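Local coordinates for protein nicotinate phosphoribosyltransferase (Vibrio cholerae, PDB 4HL7) that probably catalyses the ATP-driven synthesis of nicotinate mononucleotide from nicotinate and 5-phosphoribosyl 1-diphosphate in the NAD biosynthesis pathway, at residues A[75-80]-A[218-223]. Residues are numbered along the deposited sequence; the frame is centred on the assembly and turned at random.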
loop_
_atom_site.group_PDB
_atom_site.type_symbol
_atom_site.label_atom_id
_atom_site.label_comp_id
_atom_site.label_asym_id
_atom_site.label_seq_id
_atom_site.Cartn_x
_atom_site.Cartn_y
_atom_site.Cartn_z
ATOM N N ILE A 75 14.132 -11.497 -13.061
ATOM C CA ILE A 75 13.084 -12.154 -13.866
ATOM C C ILE A 75 12.967 -13.646 -13.505
ATOM O O ILE A 75 11.822 -14.188 -13.375
ATOM C CB ILE A 75 13.282 -11.950 -15.377
ATOM C CG1 ILE A 75 13.320 -10.444 -15.708
ATOM C CG2 ILE A 75 12.121 -12.566 -16.170
ATOM C CD1 ILE A 75 12.021 -9.717 -15.462
ATOM N N HIS A 76 14.114 -14.295 -13.341
ATOM C CA HIS A 76 14.194 -15.700 -12.892
ATOM C C HIS A 76 13.506 -15.823 -11.553
ATOM O O HIS A 76 12.723 -16.774 -11.312
ATOM C CB HIS A 76 15.652 -16.190 -12.772
ATOM C CG HIS A 76 16.383 -16.354 -14.123
ATOM N ND1 HIS A 76 15.743 -16.756 -15.277
ATOM C CD2 HIS A 76 17.746 -16.169 -14.475
ATOM C CE1 HIS A 76 16.653 -16.826 -16.303
ATOM N NE2 HIS A 76 17.870 -16.462 -15.818
ATOM N N TYR A 77 13.746 -14.863 -10.657
ATOM C CA TYR A 77 13.093 -14.897 -9.336
ATOM C C TYR A 77 11.554 -14.847 -9.489
ATOM O O TYR A 77 10.835 -15.661 -8.908
ATOM C CB TYR A 77 13.586 -13.754 -8.401
ATOM C CG TYR A 77 12.711 -13.660 -7.153
ATOM C CD1 TYR A 77 11.711 -12.683 -7.041
ATOM C CD2 TYR A 77 12.859 -14.588 -6.121
ATOM C CE1 TYR A 77 10.863 -12.638 -5.930
ATOM C CE2 TYR A 77 12.029 -14.545 -4.996
ATOM C CZ TYR A 77 11.042 -13.571 -4.906
ATOM O OH TYR A 77 10.229 -13.533 -3.803
ATOM N N LEU A 78 11.044 -13.936 -10.295
ATOM C CA LEU A 78 9.606 -13.873 -10.453
ATOM C C LEU A 78 9.045 -15.112 -11.171
ATOM O O LEU A 78 7.915 -15.533 -10.921
ATOM C CB LEU A 78 9.187 -12.634 -11.253
ATOM C CG LEU A 78 9.506 -11.293 -10.536
ATOM C CD1 LEU A 78 9.091 -10.166 -11.478
ATOM C CD2 LEU A 78 8.732 -11.218 -9.219
ATOM N N THR A 79 9.789 -15.628 -12.134
ATOM C CA THR A 79 9.341 -16.833 -12.809
ATOM C C THR A 79 9.024 -17.961 -11.816
ATOM O O THR A 79 7.990 -18.612 -11.938
ATOM C CB THR A 79 10.405 -17.318 -13.816
ATOM O OG1 THR A 79 10.480 -16.360 -14.855
ATOM C CG2 THR A 79 9.997 -18.699 -14.424
ATOM N N GLN A 80 9.942 -18.208 -10.892
ATOM C CA GLN A 80 9.836 -19.274 -9.879
ATOM C C GLN A 80 8.881 -18.931 -8.737
ATOM O O GLN A 80 8.019 -19.746 -8.356
ATOM C CB GLN A 80 11.212 -19.601 -9.293
ATOM C CG GLN A 80 11.154 -20.634 -8.157
ATOM C CD GLN A 80 12.502 -21.289 -7.840
ATOM O OE1 GLN A 80 13.484 -21.139 -8.576
ATOM N NE2 GLN A 80 12.536 -22.052 -6.767
ATOM N N PHE A 218 13.068 -8.175 -0.733
ATOM C CA PHE A 218 13.368 -8.746 0.599
ATOM C C PHE A 218 12.721 -10.125 0.759
ATOM O O PHE A 218 13.259 -10.938 1.485
ATOM C CB PHE A 218 12.933 -7.762 1.725
ATOM C CG PHE A 218 13.836 -6.552 1.836
ATOM C CD1 PHE A 218 15.233 -6.710 1.889
ATOM C CD2 PHE A 218 13.300 -5.245 1.840
ATOM C CE1 PHE A 218 16.094 -5.599 1.905
ATOM C CE2 PHE A 218 14.144 -4.150 1.895
ATOM C CZ PHE A 218 15.536 -4.310 1.917
ATOM N N ALA A 219 11.627 -10.404 0.036
ATOM C CA ALA A 219 11.089 -11.791 -0.035
ATOM C C ALA A 219 12.179 -12.716 -0.608
ATOM O O ALA A 219 12.475 -13.763 -0.043
ATOM C CB ALA A 219 9.810 -11.869 -0.866
ATOM N N ARG A 220 12.812 -12.277 -1.684
ATOM C CA ARG A 220 14.002 -12.975 -2.194
ATOM C C ARG A 220 15.113 -13.120 -1.195
ATOM O O ARG A 220 15.591 -14.234 -0.987
ATOM C CB ARG A 220 14.525 -12.364 -3.500
ATOM C CG ARG A 220 15.751 -13.088 -4.098
ATOM C CD ARG A 220 16.154 -12.510 -5.471
ATOM N NE ARG A 220 16.387 -11.067 -5.410
ATOM C CZ ARG A 220 16.520 -10.263 -6.466
ATOM N NH1 ARG A 220 16.481 -10.771 -7.705
ATOM N NH2 ARG A 220 16.710 -8.951 -6.283
ATOM N N GLU A 221 15.566 -12.011 -0.633
ATOM C CA GLU A 221 16.750 -12.009 0.197
ATOM C C GLU A 221 16.592 -12.962 1.367
ATOM O O GLU A 221 17.565 -13.654 1.799
ATOM C CB GLU A 221 17.027 -10.603 0.711
ATOM C CG GLU A 221 18.090 -10.588 1.788
ATOM C CD GLU A 221 18.759 -9.240 1.966
ATOM O OE1 GLU A 221 18.392 -8.283 1.263
ATOM O OE2 GLU A 221 19.662 -9.134 2.819
ATOM N N PHE A 222 15.381 -13.009 1.916
ATOM C CA PHE A 222 15.168 -13.770 3.169
ATOM C C PHE A 222 14.356 -15.051 2.971
ATOM O O PHE A 222 13.970 -15.679 3.950
ATOM C CB PHE A 222 14.472 -12.857 4.215
ATOM C CG PHE A 222 15.317 -11.721 4.653
ATOM C CD1 PHE A 222 16.463 -11.955 5.413
ATOM C CD2 PHE A 222 15.004 -10.421 4.282
ATOM C CE1 PHE A 222 17.277 -10.920 5.809
ATOM C CE2 PHE A 222 15.798 -9.370 4.690
ATOM C CZ PHE A 222 16.933 -9.606 5.467
ATOM N N ASP A 223 14.028 -15.392 1.713
ATOM C CA ASP A 223 13.233 -16.581 1.408
ATOM C C ASP A 223 11.935 -16.538 2.186
ATOM O O ASP A 223 11.579 -17.487 2.925
ATOM C CB ASP A 223 14.024 -17.875 1.697
ATOM C CG ASP A 223 13.266 -19.141 1.246
ATOM O OD1 ASP A 223 12.544 -19.114 0.202
ATOM O OD2 ASP A 223 13.337 -20.150 1.954
HETATM O O HOH W 1 10.490 -15.490 -1.988
#
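Tyr77 reaches from helix 72-81 to helix 216-222 and lays one face of its ring against the aliphatic chain of Arg220. The main contact over that face is a CH-pi interaction: Arg220 CB sits 3.9 Å from the centroid of the Tyr77 ring. It lies 20° off the ring normal, displaced toward the rim, and CE2 of Tyr77 is 3.6 Å from CB of Arg220. Farther along the arginine, Arg220 CG lies beside Tyr77 CD2, and Arg220 CD comes to 4.0 Å from Tyr77 CG, so three successive methylenes follow the ring from its outer end back toward its root. CG of Tyr77 stands anti to the backbone N (chi1 169°), which carries the phenol across the gap between the helices. OH of Tyr77 ends 3.4 Å from CB of Ala219, in van der Waals contact with the methyl. This buried packing joins the N-terminal region of the nicotinate phosphoribosyltransferase to the TIM-barrel-like part of the chain, where helix 216-222 follows strand 210-213 of the parallel sheet. Leu17, Tyr216 and Pro226 also touch the tyrosine, and the ring of His81 meets its ring. The water link is looser: a water in the plane of the ring, at its edge, hydrogen-bonds to OH of Tyr77 at 2.7 Å but gives only a weak bond, 3.3 Å long, to O of Ala219. Arg220, partly exposed, forms the solvent side of the contact. Its guanidinium turns aside where the chain bends at chi3; its plane stands 56° from that of the ring, and NH1 makes a salt bridge to Asp74, just ahead of Ile75 on the tyrosine's own helix.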